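Local coordinates for formimidoylglutamase (Bacillus subtilis, PDB 3M1R), which hydrolyses N-formimidoyl-L-glutamate to L-glutamate and formamide in histidine degradation, as a manganese-dependent enzyme of the arginase family, at residues Asp27-Trp32 against Gln66-Ser71; His81-Leu86 against His311-Met316; Pro171-Leu176 against Gln198-Tyr203; Ala202-Lys205 against Asn210-Thr213. All blocks are in the same frame, centred on the assembly; numbering follows the deposited sequence.

The four contacts fall into two pairs on opposite sides of the chain's centre. Contacts 1 and 2 touch each other through Leu28, which packs on Val83, and both are purely apolar; contact 2 alone is buried throughout, whereas contacts 1, 3 and 4 are partly buried. Contacts 3 and 4 share helix 198-206 and residues Ala202 and Tyr203, with centres about 9 Å apart. Contact 3 stands out chemically, an arginine stacked on a tyrosine between two helices, while contact 4 returns to aliphatic packing. Contacts 1 and 4 bring helices against the two outermost strands, 29-31 and 210-213, of the same parallel sheet, their centres about 37 Å apart.

Contact 1 (Asp27-Trp32 against Gln66-Ser71); sequences DLIATW and QALKHS
Ile29 reaches from the edge strand 29-31 to the C-terminal part of helix 60-69, where its terminal methyl touches two consecutive residues. The apolar contact is made by one atom on the strand side: Ile29 CD1 lies 4.0 Å from Leu68 CD2 and equally far, 4.0 Å, from Lys69 CG. CG1 of Ile29 stands anti to the carbonyl carbon (chi1 -70°) and CD1 continues the chain fully extended (chi2 179°), which carries the methyl out to the helix. The isoleucine meets the lysine side chain at about a right angle, touching the start of its aliphatic stem and leaving the extended remainder to carry NZ onward. Leu68 is buried, and it also packs on Leu42 of strand 39-45 and on Ala306 and Leu310 of helix 300-318.

Hydrogen bonds do not cross between the segments; those of residues 66-71 are local. His70 ND1 donates to Gln66 O at 2.9 Å, with the acceptor in the imidazole plane and an N-H...O angle of 159°. Ser71 OG donates to Ala67 O, also at 2.9 Å. Two backbone carbonyls, of Gln66 and Ala67, are thus met by side chains that follow them in sequence, while Lys69 O receives the hydroxyl of Ser26.

With no polar bond between them, strand and helix are joined here by van der Waals contact among aliphatic groups, of which Leu68 is buried. The lysine contributes methylene carbon to the apolar layer, so its ammonium need not enter it.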
loop_
_atom_site.group_PDB
_atom_site.type_symbol
_atom_site.label_atom_id
_atom_site.label_comp_id
_atom_site.label_asym_id
_atom_site.label_seq_id
_atom_site.Cartn_x
_atom_site.Cartn_y
_atom_site.Cartn_z
ATOM N N ASP D 27 12.261 5.287 -28.568
ATOM C CA ASP D 27 13.116 5.837 -29.614
ATOM C C ASP D 27 12.380 5.843 -30.945
ATOM O O ASP D 27 12.845 6.446 -31.903
ATOM C CB ASP D 27 14.416 5.030 -29.729
ATOM C CG ASP D 27 15.202 5.003 -28.426
ATOM O OD1 ASP D 27 15.382 6.075 -27.811
ATOM O OD2 ASP D 27 15.643 3.909 -28.017
ATOM N N LEU D 28 11.229 5.176 -31.003
ATOM C CA LEU D 28 10.534 4.967 -32.282
ATOM C C LEU D 28 9.131 5.568 -32.340
ATOM O O LEU D 28 8.492 5.564 -33.382
ATOM C CB LEU D 28 10.446 3.477 -32.592
ATOM C CG LEU D 28 11.752 2.747 -32.850
ATOM C CD1 LEU D 28 11.542 1.280 -32.702
ATOM C CD2 LEU D 28 12.227 3.069 -34.259
ATOM N N ILE D 29 8.652 6.068 -31.211
ATOM C CA ILE D 29 7.315 6.632 -31.127
ATOM C C ILE D 29 7.416 8.144 -31.202
ATOM O O ILE D 29 8.124 8.762 -30.412
ATOM C CB ILE D 29 6.621 6.233 -29.808
ATOM C CG1 ILE D 29 6.280 4.743 -29.802
ATOM C CG2 ILE D 29 5.377 7.079 -29.561
ATOM C CD1 ILE D 29 5.595 4.281 -28.500
ATOM N N ALA D 30 6.717 8.732 -32.163
ATOM C CA ALA D 30 6.696 10.179 -32.301
ATOM C C ALA D 30 5.283 10.730 -32.128
ATOM O O ALA D 30 4.309 10.141 -32.591
ATOM C CB ALA D 30 7.239 10.580 -33.645
ATOM N N THR D 31 5.180 11.864 -31.455
ATOM C CA THR D 31 3.935 12.588 -31.435
ATOM C C THR D 31 3.505 12.810 -32.883
ATOM O O THR D 31 4.315 13.126 -33.737
ATOM C CB THR D 31 4.098 13.928 -30.728
ATOM O OG1 THR D 31 4.648 13.703 -29.427
ATOM C CG2 THR D 31 2.754 14.611 -30.584
ATOM N N TRP D 32 2.229 12.617 -33.162
ATOM C CA TRP D 32 1.739 12.769 -34.513
ATOM C C TRP D 32 1.519 14.229 -34.777
ATOM O O TRP D 32 0.824 14.893 -34.019
ATOM C CB TRP D 32 0.408 12.047 -34.681
ATOM C CG TRP D 32 -0.083 12.024 -36.084
ATOM C CD1 TRP D 32 0.625 11.655 -37.188
ATOM C CD2 TRP D 32 -1.405 12.345 -36.540
ATOM N NE1 TRP D 32 -0.168 11.742 -38.306
ATOM C CE2 TRP D 32 -1.420 12.158 -37.936
ATOM C CE3 TRP D 32 -2.574 12.767 -35.906
ATOM C CZ2 TRP D 32 -2.555 12.386 -38.708
ATOM C CZ3 TRP D 32 -3.699 12.993 -36.675
ATOM C CH2 TRP D 32 -3.681 12.805 -38.059
ATOM N N GLN D 66 3.571 4.166 -21.071
ATOM C CA GLN D 66 4.802 4.219 -20.326
ATOM C C GLN D 66 5.475 2.852 -20.348
ATOM O O GLN D 66 6.690 2.766 -20.543
ATOM C CB GLN D 66 4.533 4.689 -18.901
ATOM C CG GLN D 66 5.620 5.565 -18.315
ATOM C CD GLN D 66 5.400 5.843 -16.830
ATOM O OE1 GLN D 66 4.323 5.584 -16.288
ATOM N NE2 GLN D 66 6.423 6.373 -16.167
ATOM N N ALA D 67 4.695 1.784 -20.157
ATOM C CA ALA D 67 5.240 0.425 -20.183
ATOM C C ALA D 67 5.776 0.116 -21.578
ATOM O O ALA D 67 6.839 -0.495 -21.731
ATOM C CB ALA D 67 4.193 -0.601 -19.796
ATOM N N LEU D 68 5.037 0.547 -22.592
ATOM C CA LEU D 68 5.437 0.292 -23.971
ATOM C C LEU D 68 6.745 1.031 -24.280
ATOM O O LEU D 68 7.705 0.423 -24.709
ATOM C CB LEU D 68 4.332 0.694 -24.953
ATOM C CG LEU D 68 4.645 0.415 -26.430
ATOM C CD1 LEU D 68 4.736 -1.082 -26.648
ATOM C CD2 LEU D 68 3.574 1.004 -27.339
ATOM N N LYS D 69 6.795 2.328 -23.992
ATOM C CA LYS D 69 7.976 3.128 -24.327
ATOM C C LYS D 69 9.229 2.592 -23.654
ATOM O O LYS D 69 10.343 2.803 -24.140
ATOM C CB LYS D 69 7.789 4.600 -23.954
ATOM C CG LYS D 69 6.883 5.387 -24.892
ATOM C CD LYS D 69 6.567 6.760 -24.307
ATOM C CE LYS D 69 5.808 7.617 -25.293
ATOM N NZ LYS D 69 5.501 8.928 -24.665
ATOM N N HIS D 70 9.060 1.903 -22.533
ATOM C CA HIS D 70 10.223 1.418 -21.822
ATOM C C HIS D 70 10.651 0.017 -22.226
ATOM O O HIS D 70 11.673 -0.464 -21.763
ATOM C CB HIS D 70 10.083 1.587 -20.304
ATOM C CG HIS D 70 10.292 2.998 -19.842
ATOM N ND1 HIS D 70 9.253 3.895 -19.688
ATOM C CD2 HIS D 70 11.422 3.674 -19.523
ATOM C CE1 HIS D 70 9.734 5.056 -19.279
ATOM N NE2 HIS D 70 11.046 4.951 -19.173
ATOM N N SER D 71 9.898 -0.610 -23.122
ATOM C CA SER D 71 10.259 -1.930 -23.635
ATOM C C SER D 71 11.213 -1.798 -24.813
ATOM O O SER D 71 11.154 -0.819 -25.567
ATOM C CB SER D 71 9.019 -2.688 -24.120
ATOM O OG SER D 71 8.035 -2.798 -23.094
#

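Contact 2 (His81-Leu86 against His311-Met316); sequences HVVSEL and HALKGM
Val82 packs against one side of helix 300-318, its branched side chain set across Leu313 and Lys314. The close part is here: Val82 CB is 4.0 Å from Leu313 CB, and Val82 CG1 is 4.0 Å from Lys314 CA, near enough to rest on the helix backbone itself. With CG1 anti to the carbonyl carbon (chi1 -68°), the two methyls divide the work, CG1 going to Lys314 and CG2 lying 4.1 Å from Leu313 CB. The side chains of Val82 and Leu313 cross at about a right angle.

Toward Val83 the fit is looser, its CG2 coming only to 4.4 Å from Leu313 CG. Beyond it the loop leaves the helix altogether: Ser84 and Glu85 are exposed and poorly ordered, joined by a weak hydrogen bond. Lys314 contributes CB to the packing, then extends away to salt bridges with Glu77 and with Glu193 of the third subunit, whose Phe194 also covers Val82.

Leu313 packs onward against Pro40 and Leu124 of the central sheet. The arrangement is that of a three-layer alpha/beta/alpha fold, as in the arginase family, with a loop ahead of strand 87-93 packed on a helix that covers the parallel sheet.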
loop_
_atom_site.group_PDB
_atom_site.type_symbol
_atom_site.label_atom_id
_atom_site.label_comp_id
_atom_site.label_asym_id
_atom_site.label_seq_id
_atom_site.Cartn_x
_atom_site.Cartn_y
_atom_site.Cartn_z
ATOM N N HIS D 81 13.696 -4.981 -35.254
ATOM C CA HIS D 81 12.696 -4.222 -34.525
ATOM C C HIS D 81 11.294 -4.445 -35.101
ATOM O O HIS D 81 11.141 -4.716 -36.302
ATOM C CB HIS D 81 13.087 -2.753 -34.517
ATOM C CG HIS D 81 14.465 -2.518 -33.987
ATOM N ND1 HIS D 81 15.269 -1.489 -34.423
ATOM C CD2 HIS D 81 15.188 -3.198 -33.066
ATOM C CE1 HIS D 81 16.425 -1.539 -33.786
ATOM N NE2 HIS D 81 16.403 -2.566 -32.957
ATOM N N VAL D 82 10.277 -4.352 -34.246
ATOM C CA VAL D 82 8.898 -4.590 -34.681
ATOM C C VAL D 82 8.317 -3.378 -35.384
ATOM O O VAL D 82 7.297 -3.479 -36.054
ATOM C CB VAL D 82 7.959 -4.968 -33.516
ATOM C CG1 VAL D 82 8.311 -6.340 -32.957
ATOM C CG2 VAL D 82 7.975 -3.883 -32.439
ATOM N N VAL D 83 8.952 -2.225 -35.200
ATOM C CA VAL D 83 8.618 -1.041 -35.975
ATOM C C VAL D 83 9.795 -0.745 -36.895
ATOM O O VAL D 83 10.913 -0.508 -36.430
ATOM C CB VAL D 83 8.350 0.163 -35.070
ATOM C CG1 VAL D 83 8.265 1.437 -35.885
ATOM C CG2 VAL D 83 7.070 -0.051 -34.294
ATOM N N SER D 84 9.560 -0.778 -38.201
ATOM C CA SER D 84 10.641 -0.548 -39.157
ATOM C C SER D 84 11.015 0.930 -39.248
ATOM O O SER D 84 12.190 1.283 -39.195
ATOM C CB SER D 84 10.283 -1.113 -40.533
ATOM O OG SER D 84 8.929 -0.848 -40.853
ATOM N N GLU D 85 10.010 1.789 -39.370
ATOM C CA GLU D 85 10.246 3.225 -39.482
ATOM C C GLU D 85 10.008 3.953 -38.159
ATOM O O GLU D 85 10.922 4.114 -37.352
ATOM C CB GLU D 85 9.380 3.829 -40.595
ATOM C CG GLU D 85 7.968 3.247 -40.693
ATOM C CD GLU D 85 7.771 2.395 -41.939
ATOM O OE1 GLU D 85 6.612 2.028 -42.239
ATOM O OE2 GLU D 85 8.779 2.096 -42.616
ATOM N N LEU D 86 8.780 4.410 -37.951
ATOM C CA LEU D 86 8.399 5.008 -36.688
ATOM C C LEU D 86 6.929 4.725 -36.459
ATOM O O LEU D 86 6.209 4.361 -37.390
ATOM C CB LEU D 86 8.670 6.512 -36.679
ATOM C CG LEU D 86 7.965 7.382 -37.718
ATOM C CD1 LEU D 86 6.480 7.411 -37.472
ATOM C CD2 LEU D 86 8.524 8.807 -37.726
ATOM N N HIS D 311 3.404 -7.840 -29.405
ATOM C CA HIS D 311 3.171 -9.086 -30.121
ATOM C C HIS D 311 2.224 -8.912 -31.304
ATOM O O HIS D 311 2.338 -9.601 -32.300
ATOM C CB HIS D 311 2.706 -10.205 -29.186
ATOM C CG HIS D 311 3.806 -10.786 -28.352
ATOM N ND1 HIS D 311 4.386 -12.007 -28.624
ATOM C CD2 HIS D 311 4.438 -10.310 -27.249
ATOM C CE1 HIS D 311 5.331 -12.258 -27.734
ATOM N NE2 HIS D 311 5.376 -11.246 -26.883
ATOM N N ALA D 312 1.307 -7.967 -31.208
ATOM C CA ALA D 312 0.489 -7.630 -32.354
ATOM C C ALA D 312 1.348 -6.993 -33.440
ATOM O O ALA D 312 1.228 -7.335 -34.613
ATOM C CB ALA D 312 -0.664 -6.699 -31.952
ATOM N N LEU D 313 2.201 -6.054 -33.053
ATOM C CA LEU D 313 3.100 -5.398 -34.005
ATOM C C LEU D 313 3.969 -6.451 -34.673
ATOM O O LEU D 313 4.182 -6.428 -35.881
ATOM C CB LEU D 313 4.004 -4.411 -33.285
ATOM C CG LEU D 313 3.879 -2.885 -33.377
ATOM C CD1 LEU D 313 2.753 -2.361 -34.252
ATOM C CD2 LEU D 313 3.813 -2.317 -31.975
ATOM N N LYS D 314 4.463 -7.376 -33.863
ATOM C CA LYS D 314 5.282 -8.476 -34.344
ATOM C C LYS D 314 4.527 -9.247 -35.425
ATOM O O LYS D 314 5.076 -9.540 -36.488
ATOM C CB LYS D 314 5.620 -9.400 -33.175
ATOM C CG LYS D 314 6.568 -10.539 -33.511
ATOM C CD LYS D 314 6.853 -11.353 -32.258
ATOM C CE LYS D 314 7.468 -12.696 -32.587
ATOM N NZ LYS D 314 7.657 -13.519 -31.370
ATOM N N GLY D 315 3.267 -9.572 -35.141
ATOM C CA GLY D 315 2.439 -10.320 -36.070
ATOM C C GLY D 315 2.242 -9.545 -37.350
ATOM O O GLY D 315 2.320 -10.109 -38.435
HETATM N N MSE D 316 2.004 -8.244 -37.235
HETATM C CA MSE D 316 1.846 -7.424 -38.429
HETATM C C MSE D 316 3.132 -7.380 -39.268
HETATM O O MSE D 316 3.079 -7.513 -40.491
HETATM C CB MSE D 316 1.362 -6.017 -38.075
HETATM C CG MSE D 316 -0.009 -6.011 -37.386
HETATM SE SE MSE D 316 -0.441 -4.290 -36.601
HETATM C CE MSE D 316 -0.865 -3.352 -38.261
#

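Contact 3 (Pro171-Leu176 against Gln198-Tyr203); sequences PFRRLL and QAYEAY
Arg173 lays its guanidinium flat over one face of the Tyr203 ring, linking helices 171-178 and 198-206. The stack is also a cation-pi contact: CZ of Arg173 sits 4.0 Å from the ring centroid of Tyr203, off-centre, with the two planes 28° apart. The shortest approach is at the rim, where Arg173 NH1 comes to 3.4 Å from Tyr203 CD1. Arg173 has CG anti to its backbone N (chi1 -166°) and stays extended to NE, a reach that spans the gap between helix segments whose axes lie 12.2 Å apart at 34°. Tyr200 borders the same group obliquely, its CE1 3.8 Å from Arg173 NH2.

Leucine and the arginine stem pack round the rest of the tyrosine. Leu176 CB is 3.4 Å from Tyr203 OH, and Leu176 CD2 meets the edge of the ring, 4.3 Å from Tyr203 CE2. Arg173 CG lies 3.7 Å from Tyr203 CZ.

Polar bonds beyond the two segments, one of them to another subunit, hold these groups. Arg173 NH2 donates to Val158 O, Tyr203 OH bonds to Asp177, and Tyr200 OH bonds to Asn160 N and to Asp19 of the fourth subunit. Replacing Arg173 with an alanine would probably leave this face of Tyr203 without its cationic cover and the carbonyl of Val158 without this donor.

Two helices of an arginase-type alpha/beta fold are thus joined through a cation-pi stack beside the loop that follows strand 147-152, whose Asp153, His155 and Asp157 bind the metal pair, occupied here by calcium.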
loop_
_atom_site.group_PDB
_atom_site.type_symbol
_atom_site.label_atom_id
_atom_site.label_comp_id
_atom_site.label_asym_id
_atom_site.label_seq_id
_atom_site.Cartn_x
_atom_site.Cartn_y
_atom_site.Cartn_z
ATOM N N PRO D 171 -21.534 -3.039 -24.833
ATOM C CA PRO D 171 -21.097 -2.675 -26.187
ATOM C C PRO D 171 -21.638 -3.628 -27.240
ATOM O O PRO D 171 -22.109 -3.188 -28.289
ATOM C CB PRO D 171 -19.577 -2.834 -26.137
ATOM C CG PRO D 171 -19.224 -3.063 -24.728
ATOM C CD PRO D 171 -20.425 -3.584 -24.030
ATOM N N PHE D 172 -21.572 -4.925 -26.966
ATOM C CA PHE D 172 -21.903 -5.898 -27.998
ATOM C C PHE D 172 -23.399 -6.101 -28.225
ATOM O O PHE D 172 -23.812 -6.486 -29.323
ATOM C CB PHE D 172 -21.167 -7.215 -27.777
ATOM C CG PHE D 172 -19.712 -7.108 -28.034
ATOM C CD1 PHE D 172 -18.826 -6.902 -26.991
ATOM C CD2 PHE D 172 -19.227 -7.149 -29.331
ATOM C CE1 PHE D 172 -17.485 -6.774 -27.248
ATOM C CE2 PHE D 172 -17.891 -7.021 -29.583
ATOM C CZ PHE D 172 -17.021 -6.829 -28.552
ATOM N N ARG D 173 -24.207 -5.821 -27.211
ATOM C CA ARG D 173 -25.653 -5.792 -27.415
ATOM C C ARG D 173 -26.000 -4.636 -28.350
ATOM O O ARG D 173 -26.820 -4.776 -29.256
ATOM C CB ARG D 173 -26.402 -5.651 -26.085
ATOM C CG ARG D 173 -27.903 -5.957 -26.181
ATOM C CD ARG D 173 -28.560 -6.009 -24.801
ATOM N NE ARG D 173 -29.871 -6.644 -24.866
ATOM C CZ ARG D 173 -30.155 -7.834 -24.347
ATOM N NH1 ARG D 173 -31.381 -8.330 -24.458
ATOM N NH2 ARG D 173 -29.218 -8.522 -23.708
ATOM N N ARG D 174 -25.366 -3.490 -28.124
ATOM C CA ARG D 174 -25.581 -2.334 -28.971
ATOM C C ARG D 174 -25.158 -2.652 -30.399
ATOM O O ARG D 174 -25.888 -2.354 -31.339
ATOM C CB ARG D 174 -24.827 -1.117 -28.441
ATOM C CG ARG D 174 -25.648 -0.265 -27.482
ATOM C CD ARG D 174 -24.903 0.995 -27.062
ATOM N NE ARG D 174 -25.828 2.030 -26.608
ATOM C CZ ARG D 174 -26.442 2.889 -27.419
ATOM N NH1 ARG D 174 -26.228 2.839 -28.729
ATOM N NH2 ARG D 174 -27.269 3.799 -26.920
ATOM N N LEU D 175 -23.988 -3.269 -30.555
ATOM C CA LEU D 175 -23.505 -3.631 -31.881
ATOM C C LEU D 175 -24.460 -4.620 -32.562
ATOM O O LEU D 175 -24.908 -4.368 -33.671
ATOM C CB LEU D 175 -22.074 -4.183 -31.815
ATOM C CG LEU D 175 -20.993 -3.175 -31.429
ATOM C CD1 LEU D 175 -19.776 -3.871 -30.843
ATOM C CD2 LEU D 175 -20.595 -2.298 -32.607
ATOM N N LEU D 176 -24.779 -5.730 -31.896
ATOM C CA LEU D 176 -25.696 -6.730 -32.464
ATOM C C LEU D 176 -27.087 -6.172 -32.795
ATOM O O LEU D 176 -27.597 -6.344 -33.915
ATOM C CB LEU D 176 -25.842 -7.928 -31.525
ATOM C CG LEU D 176 -24.924 -9.128 -31.745
ATOM C CD1 LEU D 176 -24.064 -8.924 -32.964
ATOM C CD2 LEU D 176 -24.067 -9.365 -30.544
ATOM N N GLN D 198 -27.509 -16.329 -17.309
ATOM C CA GLN D 198 -28.243 -17.250 -18.170
ATOM C C GLN D 198 -28.870 -16.520 -19.351
ATOM O O GLN D 198 -28.800 -16.983 -20.490
ATOM C CB GLN D 198 -29.326 -17.964 -17.365
ATOM C CG GLN D 198 -30.077 -19.041 -18.139
ATOM C CD GLN D 198 -30.864 -19.966 -17.221
ATOM O OE1 GLN D 198 -31.474 -19.521 -16.244
ATOM N NE2 GLN D 198 -30.848 -21.258 -17.529
ATOM N N ALA D 199 -29.480 -15.375 -19.059
ATOM C CA ALA D 199 -30.150 -14.560 -20.061
ATOM C C ALA D 199 -29.191 -14.078 -21.141
ATOM O O ALA D 199 -29.494 -14.133 -22.332
ATOM C CB ALA D 199 -30.830 -13.368 -19.393
ATOM N N TYR D 200 -28.037 -13.594 -20.714
ATOM C CA TYR D 200 -27.085 -13.008 -21.633
ATOM C C TYR D 200 -26.425 -14.058 -22.509
ATOM O O TYR D 200 -26.134 -13.802 -23.676
ATOM C CB TYR D 200 -26.057 -12.185 -20.868
ATOM C CG TYR D 200 -26.676 -10.965 -20.219
ATOM C CD1 TYR D 200 -27.874 -10.443 -20.691
ATOM C CD2 TYR D 200 -26.061 -10.329 -19.147
ATOM C CE1 TYR D 200 -28.442 -9.330 -20.114
ATOM C CE2 TYR D 200 -26.626 -9.207 -18.559
ATOM C CZ TYR D 200 -27.816 -8.717 -19.048
ATOM O OH TYR D 200 -28.383 -7.605 -18.477
ATOM N N GLU D 201 -26.200 -15.241 -21.948
ATOM C CA GLU D 201 -25.707 -16.362 -22.735
ATOM C C GLU D 201 -26.752 -16.711 -23.775
ATOM O O GLU D 201 -26.426 -16.950 -24.936
ATOM C CB GLU D 201 -25.433 -17.571 -21.842
ATOM C CG GLU D 201 -24.914 -18.789 -22.568
ATOM C CD GLU D 201 -24.996 -20.041 -21.714
ATOM O OE1 GLU D 201 -23.949 -20.513 -21.231
ATOM O OE2 GLU D 201 -26.116 -20.555 -21.512
ATOM N N ALA D 202 -28.020 -16.729 -23.362
ATOM C CA ALA D 202 -29.095 -17.005 -24.306
ATOM C C ALA D 202 -29.122 -15.958 -25.416
ATOM O O ALA D 202 -29.340 -16.281 -26.581
ATOM C CB ALA D 202 -30.459 -17.065 -23.592
ATOM N N TYR D 203 -28.903 -14.700 -25.053
ATOM C CA TYR D 203 -28.988 -13.625 -26.030
ATOM C C TYR D 203 -27.894 -13.734 -27.089
ATOM O O TYR D 203 -28.112 -13.380 -28.244
ATOM C CB TYR D 203 -28.916 -12.260 -25.350
ATOM C CG TYR D 203 -28.750 -11.133 -26.340
ATOM C CD1 TYR D 203 -29.844 -10.383 -26.760
ATOM C CD2 TYR D 203 -27.500 -10.831 -26.874
ATOM C CE1 TYR D 203 -29.693 -9.352 -27.677
ATOM C CE2 TYR D 203 -27.341 -9.809 -27.792
ATOM C CZ TYR D 203 -28.439 -9.072 -28.189
ATOM O OH TYR D 203 -28.280 -8.049 -29.096
#

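Contact 4 (Ala202-Lys205 against Asn210-Thr213); sequences AYAK and NIHT
Ile211 turns CG1 anti to its carbonyl carbon (chi1 -53°) and runs on nearly extended to CD1 (chi2 154°), which sends that methyl from strand 210-213 to helix 198-206. Lys205 likewise holds CG anti to the carbonyl carbon (chi1 -69°), and this places its first methylenes beside the incoming isoleucine.

Ile211 CD1 is the single strand atom at the meeting point. It lies 4.0 Å from Lys205 CG and 4.1 Å from Ala204 CB, so it touches two successive residues of the helix. Lys205 and Ile211 cross at about a right angle, the methyl coming against the flank of the lysine stem near its root. The rest of that stem is extended, and the residue is exposed, so carbon lines the contact while the ammonium is carried beyond it. Ala204 is buried and points its CB toward the strand, with Ala204 CA 8.2 Å from Ile211 CA. No hydrogen bond links the segments, and the interaction is a small patch of van der Waals packing.

Helix 198-206 and strand 210-213 are the second and third elements of a beta-alpha-beta unit begun by strand 186-191. Asn210 and His212 pair through their backbones with strand 186-191, while their side chains pack on helix 222-234. Ile211 also rests on Gln188 and Ile191 of the neighbouring strand and on His156, and Thr213 caps helix 214-220 by bonding the backbone N of Met216 at this outermost strand of the sheet.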
loop_
_atom_site.group_PDB
_atom_site.type_symbol
_atom_site.label_atom_id
_atom_site.label_comp_id
_atom_site.label_asym_id
_atom_site.label_seq_id
_atom_site.Cartn_x
_atom_site.Cartn_y
_atom_site.Cartn_z
ATOM N N ALA D 202 -28.020 -16.729 -23.362
ATOM C CA ALA D 202 -29.095 -17.005 -24.306
ATOM C C ALA D 202 -29.122 -15.958 -25.416
ATOM O O ALA D 202 -29.340 -16.281 -26.581
ATOM C CB ALA D 202 -30.459 -17.065 -23.592
ATOM N N TYR D 203 -28.903 -14.700 -25.053
ATOM C CA TYR D 203 -28.988 -13.625 -26.030
ATOM C C TYR D 203 -27.894 -13.734 -27.089
ATOM O O TYR D 203 -28.112 -13.380 -28.244
ATOM C CB TYR D 203 -28.916 -12.260 -25.350
ATOM C CG TYR D 203 -28.750 -11.133 -26.340
ATOM C CD1 TYR D 203 -29.844 -10.383 -26.760
ATOM C CD2 TYR D 203 -27.500 -10.831 -26.874
ATOM C CE1 TYR D 203 -29.693 -9.352 -27.677
ATOM C CE2 TYR D 203 -27.341 -9.809 -27.792
ATOM C CZ TYR D 203 -28.439 -9.072 -28.189
ATOM O OH TYR D 203 -28.280 -8.049 -29.096
ATOM N N ALA D 204 -26.719 -14.213 -26.687
ATOM C CA ALA D 204 -25.610 -14.393 -27.618
ATOM C C ALA D 204 -25.835 -15.598 -28.517
ATOM O O ALA D 204 -25.353 -15.642 -29.647
ATOM C CB ALA D 204 -24.283 -14.522 -26.863
ATOM N N LYS D 205 -26.567 -16.581 -28.013
ATOM C CA LYS D 205 -26.859 -17.766 -28.803
ATOM C C LYS D 205 -27.923 -17.474 -29.855
ATOM O O LYS D 205 -27.799 -17.883 -31.001
ATOM C CB LYS D 205 -27.267 -18.939 -27.906
ATOM C CG LYS D 205 -26.104 -19.467 -27.071
ATOM C CD LYS D 205 -26.423 -20.812 -26.451
ATOM C CE LYS D 205 -25.209 -21.395 -25.737
ATOM N NZ LYS D 205 -25.492 -22.774 -25.231
ATOM N N ASN D 210 -20.258 -16.938 -31.860
ATOM C CA ASN D 210 -19.350 -18.059 -31.687
ATOM C C ASN D 210 -18.700 -18.000 -30.317
ATOM O O ASN D 210 -17.782 -17.208 -30.082
ATOM C CB ASN D 210 -18.275 -18.044 -32.765
ATOM C CG ASN D 210 -18.858 -18.040 -34.159
ATOM O OD1 ASN D 210 -19.529 -18.987 -34.572
ATOM N ND2 ASN D 210 -18.612 -16.965 -34.889
ATOM N N ILE D 211 -19.167 -18.856 -29.421
ATOM C CA ILE D 211 -18.705 -18.821 -28.047
ATOM C C ILE D 211 -17.702 -19.931 -27.748
ATOM O O ILE D 211 -17.980 -21.104 -27.952
ATOM C CB ILE D 211 -19.882 -18.900 -27.076
ATOM C CG1 ILE D 211 -20.898 -17.817 -27.426
ATOM C CG2 ILE D 211 -19.385 -18.761 -25.626
ATOM C CD1 ILE D 211 -22.314 -18.153 -27.006
ATOM N N HIS D 212 -16.532 -19.545 -27.262
ATOM C CA HIS D 212 -15.513 -20.506 -26.850
ATOM C C HIS D 212 -15.127 -20.301 -25.390
ATOM O O HIS D 212 -14.376 -19.378 -25.052
ATOM C CB HIS D 212 -14.301 -20.399 -27.771
ATOM C CG HIS D 212 -14.646 -20.629 -29.207
ATOM N ND1 HIS D 212 -14.416 -21.827 -29.845
ATOM C CD2 HIS D 212 -15.267 -19.833 -30.109
ATOM C CE1 HIS D 212 -14.858 -21.750 -31.086
ATOM N NE2 HIS D 212 -15.383 -20.551 -31.272
ATOM N N THR D 213 -15.650 -21.168 -24.528
ATOM C CA THR D 213 -15.393 -21.070 -23.096
ATOM C C THR D 213 -13.941 -21.387 -22.753
ATOM O O THR D 213 -13.170 -21.866 -23.595
ATOM C CB THR D 213 -16.312 -22.003 -22.294
ATOM O OG1 THR D 213 -15.960 -23.363 -22.568
ATOM C CG2 THR D 213 -17.764 -21.775 -22.689
#